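Local coordinates for DNA replication and repair protein RecF (Caldanaerobacter subterraneus subsp. tengcongensis, PDB 5Z67) that acts in RecFOR-pathway DNA repair as an ABC-type ATPase, probably binding ATP and single-stranded DNA, at residues 13-18 / 32-37; 43-48 / 115-120; 166-171 / 255-260; 223-228 / 270-275. One frame throughout, in Å; residues are numbered along the deposited sequence. Where two conformers were deposited one is given.

Contact 1: 13-18 / 32-37; sequences FRNLKK and GLNAQG
Arg14 and Gln36 meet with their chains crossing at about a right angle, the guanidinium and amide planes 78° apart. Arg14 NE lies 3.4 Å from Gln36 NE2, but both are donors, so no hydrogen bond joins them; a water bridges them instead. It accepts from Gln36 NE2 at 2.8 Å and, in the guanidinium plane, from Arg14 NE at 3.3 Å. The chain of Arg14 bends at CB-CG and CG-CD, while its NH1 forms a salt bridge with Glu43. Asn15 slides past Gln36 in the opposite direction, its CB 3.6 Å from Gln36 OE1, and its CG stands between the backbone N and the carbonyl carbon (chi1 86°), which carries the amide over Gly37 and toward Asn34. With an alanine here that amide is gone, and a gap would probably open above Gly37, with the Gln36 amide freer to turn. Beside it, Leu16 CD1 rests 3.6 Å from Gly37 O. A type II' beta turn from Phe13 to Leu16 presents these residues to the predicted ATP-binding P-loop. The turn follows strand 4-11 and rides on helix 35-50, where Phe13 packs on Ala44 and Leu47 and Leu16 reaches both Asn40 and strand 4-11.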
loop_
_atom_site.group_PDB
_atom_site.type_symbol
_atom_site.label_atom_id
_atom_site.label_comp_id
_atom_site.label_asym_id
_atom_site.label_seq_id
_atom_site.Cartn_x
_atom_site.Cartn_y
_atom_site.Cartn_z
ATOM N N PHE A 13 -11.219 -3.626 19.031
ATOM C CA PHE A 13 -10.150 -3.265 18.127
ATOM C C PHE A 13 -9.122 -2.408 18.855
ATOM O O PHE A 13 -9.410 -1.274 19.259
ATOM C CB PHE A 13 -10.691 -2.542 16.879
ATOM C CG PHE A 13 -9.666 -2.380 15.797
ATOM C CD1 PHE A 13 -9.511 -3.354 14.829
ATOM C CD2 PHE A 13 -8.815 -1.278 15.787
ATOM C CE1 PHE A 13 -8.541 -3.224 13.828
ATOM C CE2 PHE A 13 -7.864 -1.129 14.797
ATOM C CZ PHE A 13 -7.721 -2.109 13.813
ATOM N N ARG A 14 -7.935 -2.987 19.029
ATOM C CA ARG A 14 -6.812 -2.360 19.722
ATOM C C ARG A 14 -7.271 -1.757 21.038
ATOM O O ARG A 14 -7.723 -2.499 21.901
ATOM C CB ARG A 14 -6.147 -1.318 18.827
ATOM C CG ARG A 14 -5.826 -1.880 17.456
ATOM C CD ARG A 14 -4.473 -1.456 16.923
ATOM N NE ARG A 14 -3.368 -2.021 17.657
ATOM C CZ ARG A 14 -2.198 -2.399 17.130
ATOM N NH1 ARG A 14 -1.954 -2.317 15.826
ATOM N NH2 ARG A 14 -1.260 -2.873 17.933
ATOM N N ASN A 15 -7.171 -0.437 21.185
ATOM C CA ASN A 15 -7.593 0.226 22.420
ATOM C C ASN A 15 -8.890 1.039 22.278
ATOM O O ASN A 15 -9.298 1.742 23.201
ATOM C CB ASN A 15 -6.487 1.143 22.939
ATOM C CG ASN A 15 -6.545 2.522 22.321
ATOM O OD1 ASN A 15 -6.510 3.537 23.022
ATOM N ND2 ASN A 15 -6.666 2.567 21.002
ATOM N N LEU A 16 -9.529 0.954 21.127
ATOM C CA LEU A 16 -10.811 1.632 20.934
ATOM C C LEU A 16 -11.929 0.921 21.693
ATOM O O LEU A 16 -12.084 -0.299 21.571
ATOM C CB LEU A 16 -11.168 1.680 19.449
ATOM C CG LEU A 16 -10.523 2.677 18.485
ATOM C CD1 LEU A 16 -9.171 3.198 18.902
ATOM C CD2 LEU A 16 -10.509 2.100 17.069
ATOM N N LYS A 17 -12.722 1.660 22.461
ATOM C CA LYS A 17 -13.898 1.057 23.071
ATOM C C LYS A 17 -14.875 0.601 21.989
ATOM O O LYS A 17 -14.801 1.034 20.849
ATOM C CB LYS A 17 -14.572 2.030 24.035
ATOM C CG LYS A 17 -13.645 2.505 25.154
ATOM C CD LYS A 17 -13.012 1.346 25.925
ATOM C CE LYS A 17 -12.429 1.804 27.265
ATOM N NZ LYS A 17 -11.442 2.902 27.089
ATOM N N LYS A 18 -15.763 -0.315 22.329
ATOM C CA LYS A 18 -16.786 -0.727 21.376
ATOM C C LYS A 18 -17.677 0.470 21.045
ATOM O O LYS A 18 -18.243 1.103 21.941
ATOM C CB LYS A 18 -17.612 -1.877 21.937
ATOM C CG LYS A 18 -18.805 -2.207 21.108
ATOM C CD LYS A 18 -19.282 -3.609 21.398
ATOM C CE LYS A 18 -19.951 -3.704 22.764
ATOM N NZ LYS A 18 -20.435 -5.088 23.029
ATOM N N GLY A 32 -6.798 14.573 19.535
ATOM C CA GLY A 32 -6.673 13.973 20.846
ATOM C C GLY A 32 -5.215 13.971 21.252
ATOM O O GLY A 32 -4.341 14.357 20.463
ATOM N N LEU A 33 -4.947 13.543 22.483
ATOM C CA LEU A 33 -3.581 13.547 23.001
ATOM C C LEU A 33 -2.917 12.174 22.946
ATOM O O LEU A 33 -1.712 12.056 23.110
ATOM C CB LEU A 33 -3.572 14.082 24.426
ATOM C CG LEU A 33 -3.540 15.613 24.426
ATOM C CD1 LEU A 33 -3.760 16.175 25.818
ATOM C CD2 LEU A 33 -2.229 16.124 23.831
ATOM N N ASN A 34 -3.703 11.134 22.702
ATOM C CA ASN A 34 -3.142 9.792 22.608
ATOM C C ASN A 34 -2.581 9.474 21.214
ATOM O O ASN A 34 -3.151 9.882 20.203
ATOM C CB ASN A 34 -4.197 8.751 22.987
ATOM C CG ASN A 34 -3.613 7.365 23.136
ATOM O OD1 ASN A 34 -2.406 7.204 23.313
ATOM N ND2 ASN A 34 -4.463 6.355 23.068
ATOM N N ALA A 35 -1.475 8.732 21.173
ATOM C CA ALA A 35 -0.887 8.271 19.914
ATOM C C ALA A 35 -1.694 7.134 19.286
ATOM O O ALA A 35 -2.234 7.290 18.185
ATOM C CB ALA A 35 0.560 7.828 20.138
ATOM N N GLN A 36 -1.766 6.005 20.000
ATOM C CA GLN A 36 -2.481 4.817 19.534
ATOM C C GLN A 36 -3.909 5.183 19.133
ATOM O O GLN A 36 -4.294 4.921 18.008
ATOM C CB GLN A 36 -2.506 3.699 20.603
ATOM C CG GLN A 36 -1.681 2.429 20.245
ATOM C CD GLN A 36 -2.320 1.104 20.697
ATOM O OE1 GLN A 36 -3.089 1.051 21.665
ATOM N NE2 GLN A 36 -1.989 0.028 19.987
ATOM N N GLY A 37 -4.663 5.807 20.044
ATOM C CA GLY A 37 -6.072 6.130 19.838
ATOM C C GLY A 37 -6.436 6.615 18.444
ATOM O O GLY A 37 -7.222 5.973 17.749
HETATM O O HOH W 1 -2.899 -2.526 20.837
#

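Contact 2: 43-48 / 115-120; sequences EAIRLL and FLTVIF
Phe115 packs tightly against helix 35-50 through one side of its ring: CD2 lies 3.8 Å from Leu48 CB, and CE2 is 3.9 Å from Ile45 CG2. The carbonyl of Ile45 meets the same ring at its edge, in plane. On strand 117-120 the contact turns polar. Arg46 NH1 donates to Thr117 OG1 over 2.9 Å at 159°, with the hydroxyl in the guanidinium plane, while Ile119 CG2 sits 3.7 Å above one face of that plane. CG of Arg46 is anti to the backbone N (chi1 179°), and a bend at CB-CG brings the group across to the strand. The setting is the P-loop NTPase fold: segment 43-48, on the helix that follows the P-loop, runs at 143° to strand 117-120, an outermost strand of the mixed sheet, whose neighbour 313-316 also touches Ile45 and Arg46. A leucine in place of Arg46 would probably leave Thr117 OG1 with Ser49 but without its charged donor, and the Ile119 methyl without the flat group it packs against. On the looser, water-mediated side, one molecule accepts from Arg46 NH1 at 3.0 Å and donates to Thr117 O at 2.6 Å; another accepts from Phe115 N at 2.9 Å.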
loop_
_atom_site.group_PDB
_atom_site.type_symbol
_atom_site.label_atom_id
_atom_site.label_comp_id
_atom_site.label_asym_id
_atom_site.label_seq_id
_atom_site.Cartn_x
_atom_site.Cartn_y
_atom_site.Cartn_z
ATOM N N GLU A 43 -6.228 2.906 11.455
ATOM C CA GLU A 43 -5.886 1.521 11.155
ATOM C C GLU A 43 -7.115 0.658 10.833
ATOM O O GLU A 43 -7.085 -0.159 9.915
ATOM C CB GLU A 43 -5.109 0.888 12.311
ATOM C CG GLU A 43 -4.429 -0.438 11.921
ATOM C CD GLU A 43 -3.556 -0.979 13.049
ATOM O OE1 GLU A 43 -2.646 -1.809 12.803
ATOM O OE2 GLU A 43 -3.788 -0.555 14.194
ATOM N N ALA A 44 -8.188 0.874 11.582
ATOM C CA ALA A 44 -9.432 0.143 11.411
ATOM C C ALA A 44 -10.085 0.510 10.084
ATOM O O ALA A 44 -10.599 -0.343 9.370
ATOM C CB ALA A 44 -10.369 0.436 12.567
ATOM N N ILE A 45 -10.035 1.787 9.740
ATOM C CA ILE A 45 -10.571 2.211 8.454
ATOM C C ILE A 45 -9.741 1.613 7.300
ATOM O O ILE A 45 -10.280 1.019 6.368
ATOM C CB ILE A 45 -10.606 3.739 8.354
ATOM C CG1 ILE A 45 -11.603 4.309 9.380
ATOM C CG2 ILE A 45 -10.937 4.166 6.916
ATOM C CD1 ILE A 45 -11.371 5.808 9.707
ATOM N N ARG A 46 -8.424 1.753 7.391
ATOM C CA ARG A 46 -7.541 1.281 6.337
ATOM C C ARG A 46 -7.647 -0.240 6.178
ATOM O O ARG A 46 -7.444 -0.778 5.085
ATOM C CB ARG A 46 -6.111 1.709 6.653
ATOM C CG ARG A 46 -5.055 1.270 5.665
ATOM C CD ARG A 46 -5.290 1.773 4.255
ATOM N NE ARG A 46 -4.189 1.344 3.401
ATOM C CZ ARG A 46 -4.126 1.513 2.089
ATOM N NH1 ARG A 46 -5.129 2.089 1.446
ATOM N NH2 ARG A 46 -3.062 1.072 1.415
ATOM N N LEU A 47 -7.962 -0.929 7.274
ATOM C CA LEU A 47 -8.152 -2.380 7.244
ATOM C C LEU A 47 -9.278 -2.784 6.274
ATOM O O LEU A 47 -9.200 -3.807 5.612
ATOM C CB LEU A 47 -8.460 -2.899 8.638
ATOM C CG LEU A 47 -8.705 -4.394 8.847
ATOM C CD1 LEU A 47 -7.404 -5.136 8.805
ATOM C CD2 LEU A 47 -9.421 -4.607 10.183
ATOM N N LEU A 48 -10.331 -1.979 6.197
ATOM C CA LEU A 48 -11.446 -2.296 5.307
ATOM C C LEU A 48 -11.063 -2.203 3.825
ATOM O O LEU A 48 -11.753 -2.743 2.965
ATOM C CB LEU A 48 -12.618 -1.369 5.600
ATOM C CG LEU A 48 -13.701 -1.768 6.602
ATOM C CD1 LEU A 48 -13.350 -2.904 7.549
ATOM C CD2 LEU A 48 -14.146 -0.553 7.343
ATOM N N PHE A 115 -13.407 -0.745 -1.194
ATOM C CA PHE A 115 -13.360 0.524 -0.500
ATOM C C PHE A 115 -11.969 1.081 -0.681
ATOM O O PHE A 115 -11.002 0.535 -0.122
ATOM C CB PHE A 115 -13.724 0.333 0.986
ATOM C CG PHE A 115 -13.524 1.557 1.835
ATOM C CD1 PHE A 115 -14.049 2.781 1.458
ATOM C CD2 PHE A 115 -12.844 1.473 3.053
ATOM C CE1 PHE A 115 -13.875 3.916 2.246
ATOM C CE2 PHE A 115 -12.694 2.590 3.860
ATOM C CZ PHE A 115 -13.194 3.831 3.441
ATOM N N LEU A 116 -11.849 2.142 -1.478
ATOM C CA LEU A 116 -10.528 2.731 -1.780
ATOM C C LEU A 116 -10.094 3.823 -0.786
ATOM O O LEU A 116 -10.825 4.776 -0.525
ATOM C CB LEU A 116 -10.490 3.325 -3.189
ATOM C CG LEU A 116 -10.840 2.367 -4.335
ATOM C CD1 LEU A 116 -10.840 3.072 -5.698
ATOM C CD2 LEU A 116 -9.872 1.165 -4.341
ATOM N N THR A 117 -8.879 3.698 -0.270
ATOM C CA THR A 117 -8.298 4.755 0.528
ATOM C C THR A 117 -6.870 5.003 0.090
ATOM O O THR A 117 -6.245 4.178 -0.585
ATOM C CB THR A 117 -8.310 4.411 2.041
ATOM O OG1 THR A 117 -7.676 3.144 2.261
ATOM C CG2 THR A 117 -9.741 4.353 2.586
ATOM N N VAL A 118 -6.344 6.167 0.403
ATOM C CA VAL A 118 -4.908 6.361 0.339
ATOM C C VAL A 118 -4.489 6.945 1.681
ATOM O O VAL A 118 -5.100 7.908 2.169
ATOM C CB VAL A 118 -4.456 7.272 -0.847
ATOM C CG1 VAL A 118 -4.904 6.698 -2.179
ATOM C CG2 VAL A 118 -4.968 8.672 -0.693
ATOM N N ILE A 119 -3.494 6.322 2.310
ATOM C CA ILE A 119 -3.090 6.762 3.634
ATOM C C ILE A 119 -1.755 7.461 3.517
ATOM O O ILE A 119 -0.836 6.970 2.862
ATOM C CB ILE A 119 -3.048 5.587 4.663
ATOM C CG1 ILE A 119 -2.526 6.058 6.032
ATOM C CG2 ILE A 119 -2.248 4.416 4.138
ATOM C CD1 ILE A 119 -3.017 5.209 7.202
ATOM N N PHE A 120 -1.708 8.648 4.108
ATOM C CA PHE A 120 -0.509 9.458 4.217
ATOM C C PHE A 120 0.016 9.312 5.650
ATOM O O PHE A 120 -0.763 9.361 6.614
ATOM C CB PHE A 120 -0.804 10.939 3.925
ATOM C CG PHE A 120 -1.383 11.221 2.544
ATOM C CD1 PHE A 120 -2.689 10.860 2.223
ATOM C CD2 PHE A 120 -0.630 11.888 1.584
ATOM C CE1 PHE A 120 -3.232 11.140 0.972
ATOM C CE2 PHE A 120 -1.170 12.188 0.328
ATOM C CZ PHE A 120 -2.471 11.800 0.020
HETATM O O HOH W 2 -5.085 2.122 -1.596
HETATM O O HOH W 3 -11.933 -2.771 0.183
#

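Contact 3: 166-171 / 255-260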
loop_
_atom_site.group_PDB
_atom_site.type_symbol
_atom_site.label_atom_id
_atom_site.label_comp_id
_atom_site.label_asym_id
_atom_site.label_seq_id
_atom_site.Cartn_x
_atom_site.Cartn_y
_atom_site.Cartn_z
ATOM N N SER A 166 13.174 -23.582 -1.601
ATOM C CA SER A 166 13.304 -24.782 -0.779
ATOM C C SER A 166 13.805 -25.967 -1.623
ATOM O O SER A 166 14.531 -26.819 -1.116
ATOM C CB SER A 166 11.984 -25.106 -0.049
ATOM O OG SER A 166 11.030 -25.672 -0.900
ATOM N N LEU A 167 13.477 -25.999 -2.918
ATOM C CA LEU A 167 13.999 -27.070 -3.778
ATOM C C LEU A 167 15.509 -26.964 -3.941
ATOM O O LEU A 167 16.191 -27.982 -4.047
ATOM C CB LEU A 167 13.336 -27.053 -5.154
ATOM C CG LEU A 167 13.912 -28.015 -6.194
ATOM C CD1 LEU A 167 13.533 -29.448 -5.859
ATOM C CD2 LEU A 167 13.506 -27.653 -7.625
ATOM N N LEU A 168 16.024 -25.732 -3.984
ATOM C CA LEU A 168 17.464 -25.542 -4.073
ATOM C C LEU A 168 18.163 -26.287 -2.930
ATOM O O LEU A 168 19.182 -26.937 -3.144
ATOM C CB LEU A 168 17.838 -24.057 -4.050
ATOM C CG LEU A 168 18.066 -23.233 -5.330
ATOM C CD1 LEU A 168 18.114 -24.093 -6.574
ATOM C CD2 LEU A 168 17.043 -22.118 -5.478
ATOM N N LYS A 169 17.592 -26.216 -1.729
ATOM C CA LYS A 169 18.142 -26.919 -0.567
ATOM C C LYS A 169 18.087 -28.434 -0.717
ATOM O O LYS A 169 19.030 -29.128 -0.331
ATOM C CB LYS A 169 17.414 -26.502 0.720
ATOM C CG LYS A 169 17.719 -27.431 1.911
ATOM C CD LYS A 169 17.329 -26.793 3.258
ATOM C CE LYS A 169 17.398 -27.801 4.414
ATOM N NZ LYS A 169 16.950 -27.144 5.677
ATOM N N LYS A 170 16.985 -28.945 -1.268
ATOM C CA LYS A 170 16.874 -30.376 -1.549
ATOM C C LYS A 170 17.863 -30.781 -2.625
ATOM O O LYS A 170 18.464 -31.843 -2.557
ATOM C CB LYS A 170 15.451 -30.765 -1.982
ATOM C CG LYS A 170 14.596 -31.384 -0.871
ATOM C CD LYS A 170 13.170 -30.796 -0.847
ATOM C CE LYS A 170 12.434 -31.107 0.467
ATOM N NZ LYS A 170 11.299 -30.168 0.728
ATOM N N ILE A 171 18.027 -29.949 -3.638
ATOM C CA ILE A 171 18.989 -30.274 -4.688
ATOM C C ILE A 171 20.404 -30.269 -4.116
ATOM O O ILE A 171 21.261 -31.004 -4.598
ATOM C CB ILE A 171 18.879 -29.300 -5.882
ATOM C CG1 ILE A 171 17.526 -29.496 -6.580
ATOM C CG2 ILE A 171 20.009 -29.533 -6.872
ATOM C CD1 ILE A 171 17.223 -28.519 -7.673
ATOM N N LEU A 255 25.471 -19.998 -8.652
ATOM C CA LEU A 255 25.347 -19.033 -7.567
ATOM C C LEU A 255 24.126 -19.327 -6.670
ATOM O O LEU A 255 24.221 -19.238 -5.447
ATOM C CB LEU A 255 25.270 -17.621 -8.144
ATOM C CG LEU A 255 25.644 -16.420 -7.276
ATOM C CD1 LEU A 255 24.439 -15.981 -6.486
ATOM C CD2 LEU A 255 26.807 -16.748 -6.351
ATOM N N ASP A 256 22.991 -19.672 -7.273
ATOM C CA ASP A 256 21.789 -20.044 -6.513
ATOM C C ASP A 256 22.002 -21.265 -5.594
ATOM O O ASP A 256 21.486 -21.317 -4.487
ATOM C CB ASP A 256 20.609 -20.303 -7.474
ATOM C CG ASP A 256 20.011 -18.991 -8.045
ATOM O OD1 ASP A 256 20.537 -17.883 -7.746
ATOM O OD2 ASP A 256 19.010 -19.068 -8.790
ATOM N N LEU A 257 22.771 -22.236 -6.036
ATOM C CA LEU A 257 23.025 -23.392 -5.194
ATOM C C LEU A 257 24.016 -23.062 -4.078
ATOM O O LEU A 257 23.965 -23.647 -3.003
ATOM C CB LEU A 257 23.538 -24.570 -6.020
ATOM C CG LEU A 257 22.448 -25.177 -6.907
ATOM C CD1 LEU A 257 23.079 -26.059 -7.974
ATOM C CD2 LEU A 257 21.444 -25.975 -6.070
ATOM N N LYS A 258 24.899 -22.109 -4.311
ATOM C CA LYS A 258 25.802 -21.698 -3.256
ATOM C C LYS A 258 25.063 -20.971 -2.117
ATOM O O LYS A 258 25.389 -21.159 -0.943
ATOM C CB LYS A 258 26.907 -20.809 -3.816
ATOM C CG LYS A 258 27.863 -20.296 -2.764
ATOM C CD LYS A 258 29.123 -19.742 -3.423
ATOM C CE LYS A 258 30.023 -19.025 -2.421
ATOM N NZ LYS A 258 30.152 -19.776 -1.128
ATOM N N TYR A 259 24.068 -20.154 -2.457
ATOM C CA TYR A 259 23.399 -19.329 -1.445
ATOM C C TYR A 259 22.049 -19.951 -1.009
ATOM O O TYR A 259 21.465 -19.540 -0.023
ATOM C CB TYR A 259 23.174 -17.902 -1.966
ATOM C CG TYR A 259 24.406 -17.011 -2.102
ATOM C CD1 TYR A 259 25.691 -17.484 -1.837
ATOM C CD2 TYR A 259 24.274 -15.681 -2.505
ATOM C CE1 TYR A 259 26.809 -16.651 -1.969
ATOM C CE2 TYR A 259 25.383 -14.841 -2.634
ATOM C CZ TYR A 259 26.644 -15.329 -2.364
ATOM O OH TYR A 259 27.735 -14.488 -2.499
ATOM N N LEU A 260 21.565 -20.933 -1.771
ATOM C CA LEU A 260 20.229 -21.490 -1.592
ATOM C C LEU A 260 19.147 -20.405 -1.691
ATOM O O LEU A 260 18.219 -20.377 -0.898
ATOM C CB LEU A 260 20.131 -22.228 -0.245
ATOM C CG LEU A 260 21.157 -23.371 -0.137
ATOM C CD1 LEU A 260 21.239 -23.926 1.281
ATOM C CD2 LEU A 260 20.815 -24.487 -1.155
#
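Leu168 and Leu257 pack together where segment 166-171 of helix 148-173 crosses 255-259 of helix 253-259 at -87°, the two segment axes 9.2 Å apart at closest, in the helical part of the protein far from the predicted ATP site. The apolar contacts converge on one methyl: Leu257 CD2 lies 3.9 Å from Leu168 CD1 and equally 3.9 Å from Ile171 CG2, the chains crossing at about right angles. CG2 of Ile171 is anti to the backbone N, which sends this branch toward the other helix. Looser packing brings Leu168 CB to 4.2 Å from Leu260 CD2. No hydrogen bond joins the two segments; polar ties lie at the margins, with Asp256 in a salt bridge to Arg164 one turn earlier on helix 148-173, and Leu257 O accepting from Lys172. The remaining contacts set side chain against backbone. Leu168 CG stands over Asp256 O, and Leu260, just past its helix and with positive phi, lays CD2 3.6 Å from Leu168 O and 3.7 Å from Lys169 CA.

Contact 4: 223-228 / 270-275; sequences EIIYLN and DFKILI
Glu223 and Leu274, like Ile225 and Lys272, form antiparallel hydrogen-bonded pairs between strands running at 162° to each other. Each pair has two bonds, the straightest from Leu274 N to Glu223 O (2.8 Å, 173°), and in the Ile225-Lys272 pair both donors lie in the carbonyl planes. Non-hydrogen-bonded pairs, Ile224 with Ile273 and Tyr226 with Phe271, come between and beside them; there Ile224 CA approaches Lys272 O at 3.2 Å in a CA-H...O contact. On one face Ile225 CD1 meets Leu274 CD1 at 3.7 Å, while the long chain of Lys272 lies alongside Ile225 and points the same way. Glu223 folds its carboxylate back at CB-CG, and OE1 takes the N-H of Ile224 at 3.0 Å from above the carboxylate plane. On the other face Ile224 CG2 lies 4.0 Å from Phe271 CD2, the two chains side by side. Tyr226 brings the edge of its ring to Asp270 O, 3.7 Å from CD1. Helix 178-218 packs against Ile224 and Tyr226; helix 132-146 touches Phe271 and supplies Arg135 for a salt bridge with Asp270. The pair belongs to a small three-stranded antiparallel sheet completed by strand 278-279, which precedes helix 286-308. Ile275 touches Ser284 in the loop just before that helix and Gln288 on its first turn, a span that probably carries the signature motif of ABC-type ATPases.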
loop_
_atom_site.group_PDB
_atom_site.type_symbol
_atom_site.label_atom_id
_atom_site.label_comp_id
_atom_site.label_asym_id
_atom_site.label_seq_id
_atom_site.Cartn_x
_atom_site.Cartn_y
_atom_site.Cartn_z
ATOM N N GLU A 223 12.862 12.315 -11.959
ATOM C CA GLU A 223 13.077 11.208 -12.891
ATOM C C GLU A 223 12.943 9.895 -12.138
ATOM O O GLU A 223 13.201 9.839 -10.949
ATOM C CB GLU A 223 14.452 11.306 -13.572
ATOM C CG GLU A 223 14.646 10.350 -14.757
ATOM C CD GLU A 223 13.476 10.398 -15.744
ATOM O OE1 GLU A 223 12.686 9.418 -15.785
ATOM O OE2 GLU A 223 13.337 11.420 -16.462
ATOM N N ILE A 224 12.535 8.839 -12.833
ATOM C CA ILE A 224 12.482 7.512 -12.217
ATOM C C ILE A 224 13.135 6.451 -13.099
ATOM O O ILE A 224 12.776 6.275 -14.257
ATOM C CB ILE A 224 11.047 7.087 -11.897
ATOM C CG1 ILE A 224 10.473 7.983 -10.794
ATOM C CG2 ILE A 224 11.030 5.651 -11.418
ATOM C CD1 ILE A 224 9.004 7.863 -10.647
ATOM N N ILE A 225 14.111 5.766 -12.529
ATOM C CA ILE A 225 14.786 4.691 -13.224
ATOM C C ILE A 225 14.309 3.337 -12.683
ATOM O O ILE A 225 14.378 3.075 -11.484
ATOM C CB ILE A 225 16.296 4.815 -13.084
ATOM C CG1 ILE A 225 16.749 6.202 -13.563
ATOM C CG2 ILE A 225 16.994 3.681 -13.828
ATOM C CD1 ILE A 225 18.240 6.429 -13.445
ATOM N N TYR A 226 13.786 2.515 -13.585
ATOM C CA TYR A 226 13.360 1.162 -13.273
ATOM C C TYR A 226 14.379 0.173 -13.824
ATOM O O TYR A 226 14.432 -0.111 -15.019
ATOM C CB TYR A 226 11.971 0.894 -13.847
ATOM C CG TYR A 226 11.434 -0.500 -13.633
ATOM C CD1 TYR A 226 11.830 -1.274 -12.549
ATOM C CD2 TYR A 226 10.537 -1.051 -14.531
ATOM C CE1 TYR A 226 11.335 -2.571 -12.376
ATOM C CE2 TYR A 226 10.043 -2.323 -14.367
ATOM C CZ TYR A 226 10.439 -3.080 -13.295
ATOM O OH TYR A 226 9.919 -4.347 -13.147
ATOM N N LEU A 227 15.207 -0.321 -12.919
ATOM C CA LEU A 227 16.170 -1.355 -13.228
ATOM C C LEU A 227 15.490 -2.711 -13.047
ATOM O O LEU A 227 15.359 -3.227 -11.926
ATOM C CB LEU A 227 17.398 -1.201 -12.330
ATOM C CG LEU A 227 17.141 -0.516 -10.981
ATOM C CD1 LEU A 227 17.260 -1.528 -9.846
ATOM C CD2 LEU A 227 18.072 0.665 -10.757
ATOM N N ASN A 228 15.003 -3.264 -14.148
ATOM C CA ASN A 228 14.273 -4.516 -14.055
ATOM C C ASN A 228 15.234 -5.689 -14.137
ATOM O O ASN A 228 16.366 -5.551 -14.607
ATOM C CB ASN A 228 13.198 -4.623 -15.139
ATOM C CG ASN A 228 13.768 -4.627 -16.536
ATOM O OD1 ASN A 228 14.444 -5.580 -16.942
ATOM N ND2 ASN A 228 13.484 -3.567 -17.294
ATOM N N ASP A 270 14.432 -2.891 -8.056
ATOM C CA ASP A 270 14.203 -1.631 -7.354
ATOM C C ASP A 270 13.860 -0.536 -8.364
ATOM O O ASP A 270 13.959 -0.744 -9.580
ATOM C CB ASP A 270 15.453 -1.245 -6.533
ATOM C CG ASP A 270 15.193 -0.101 -5.559
ATOM O OD1 ASP A 270 14.023 0.207 -5.316
ATOM O OD2 ASP A 270 16.158 0.492 -5.015
ATOM N N PHE A 271 13.428 0.619 -7.876
ATOM C CA PHE A 271 13.402 1.792 -8.739
ATOM C C PHE A 271 13.983 2.977 -8.011
ATOM O O PHE A 271 13.898 3.083 -6.786
ATOM C CB PHE A 271 11.993 2.112 -9.236
ATOM C CG PHE A 271 11.033 2.477 -8.163
ATOM C CD1 PHE A 271 10.328 1.489 -7.478
ATOM C CD2 PHE A 271 10.770 3.820 -7.865
ATOM C CE1 PHE A 271 9.411 1.819 -6.505
ATOM C CE2 PHE A 271 9.849 4.161 -6.898
ATOM C CZ PHE A 271 9.160 3.154 -6.211
ATOM N N LYS A 272 14.574 3.859 -8.804
ATOM C CA LYS A 272 15.375 4.952 -8.312
ATOM C C LYS A 272 14.653 6.239 -8.614
ATOM O O LYS A 272 14.397 6.559 -9.775
ATOM C CB LYS A 272 16.747 4.953 -8.987
ATOM C CG LYS A 272 17.904 5.400 -8.110
ATOM C CD LYS A 272 19.095 5.946 -8.940
ATOM C CE LYS A 272 19.815 4.894 -9.794
ATOM N NZ LYS A 272 20.896 5.523 -10.650
ATOM N N ILE A 273 14.342 6.983 -7.565
ATOM C CA ILE A 273 13.789 8.313 -7.688
ATOM C C ILE A 273 14.926 9.356 -7.739
ATOM O O ILE A 273 15.733 9.476 -6.797
ATOM C CB ILE A 273 12.845 8.589 -6.512
ATOM C CG1 ILE A 273 11.766 7.503 -6.480
ATOM C CG2 ILE A 273 12.256 10.030 -6.586
ATOM C CD1 ILE A 273 11.219 7.197 -5.076
ATOM N N LEU A 274 15.011 10.086 -8.844
ATOM C CA LEU A 274 16.011 11.125 -8.983
ATOM C C LEU A 274 15.385 12.500 -8.793
ATOM O O LEU A 274 14.318 12.798 -9.340
ATOM C CB LEU A 274 16.698 11.051 -10.359
ATOM C CG LEU A 274 17.289 9.707 -10.808
ATOM C CD1 LEU A 274 17.978 9.851 -12.170
ATOM C CD2 LEU A 274 18.295 9.237 -9.789
ATOM N N ILE A 275 16.067 13.339 -8.027
ATOM C CA ILE A 275 15.617 14.693 -7.813
ATOM C C ILE A 275 16.656 15.676 -8.334
ATOM O O ILE A 275 17.779 15.706 -7.841
ATOM C CB ILE A 275 15.344 14.953 -6.338
ATOM C CG1 ILE A 275 14.117 14.140 -5.893
ATOM C CG2 ILE A 275 15.122 16.435 -6.110
ATOM C CD1 ILE A 275 13.946 14.050 -4.374
#

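Only contact 2 is buried; contacts 1, 3 and 4 are partly buried and differ in chemistry. Contact 2, about 9 Å from the centre of the chain, combines ring packing with a charged group held in plane. Contact 1 shares helix 35-50 with it but lies nearer the surface and relies on water and amides; the Arg14-Glu43 salt bridge and Phe13 packing tie the two together. Contacts 3 and 4 belong to the helical side of the chain. Contact 3, about 31 Å from the centre, depends on methyl groups, whereas contact 4 is fixed by backbone bonds. Their segments alternate along the sequence, helix 253-259 leading on to strand 270-275, yet their nearest atoms remain about 15 Å apart.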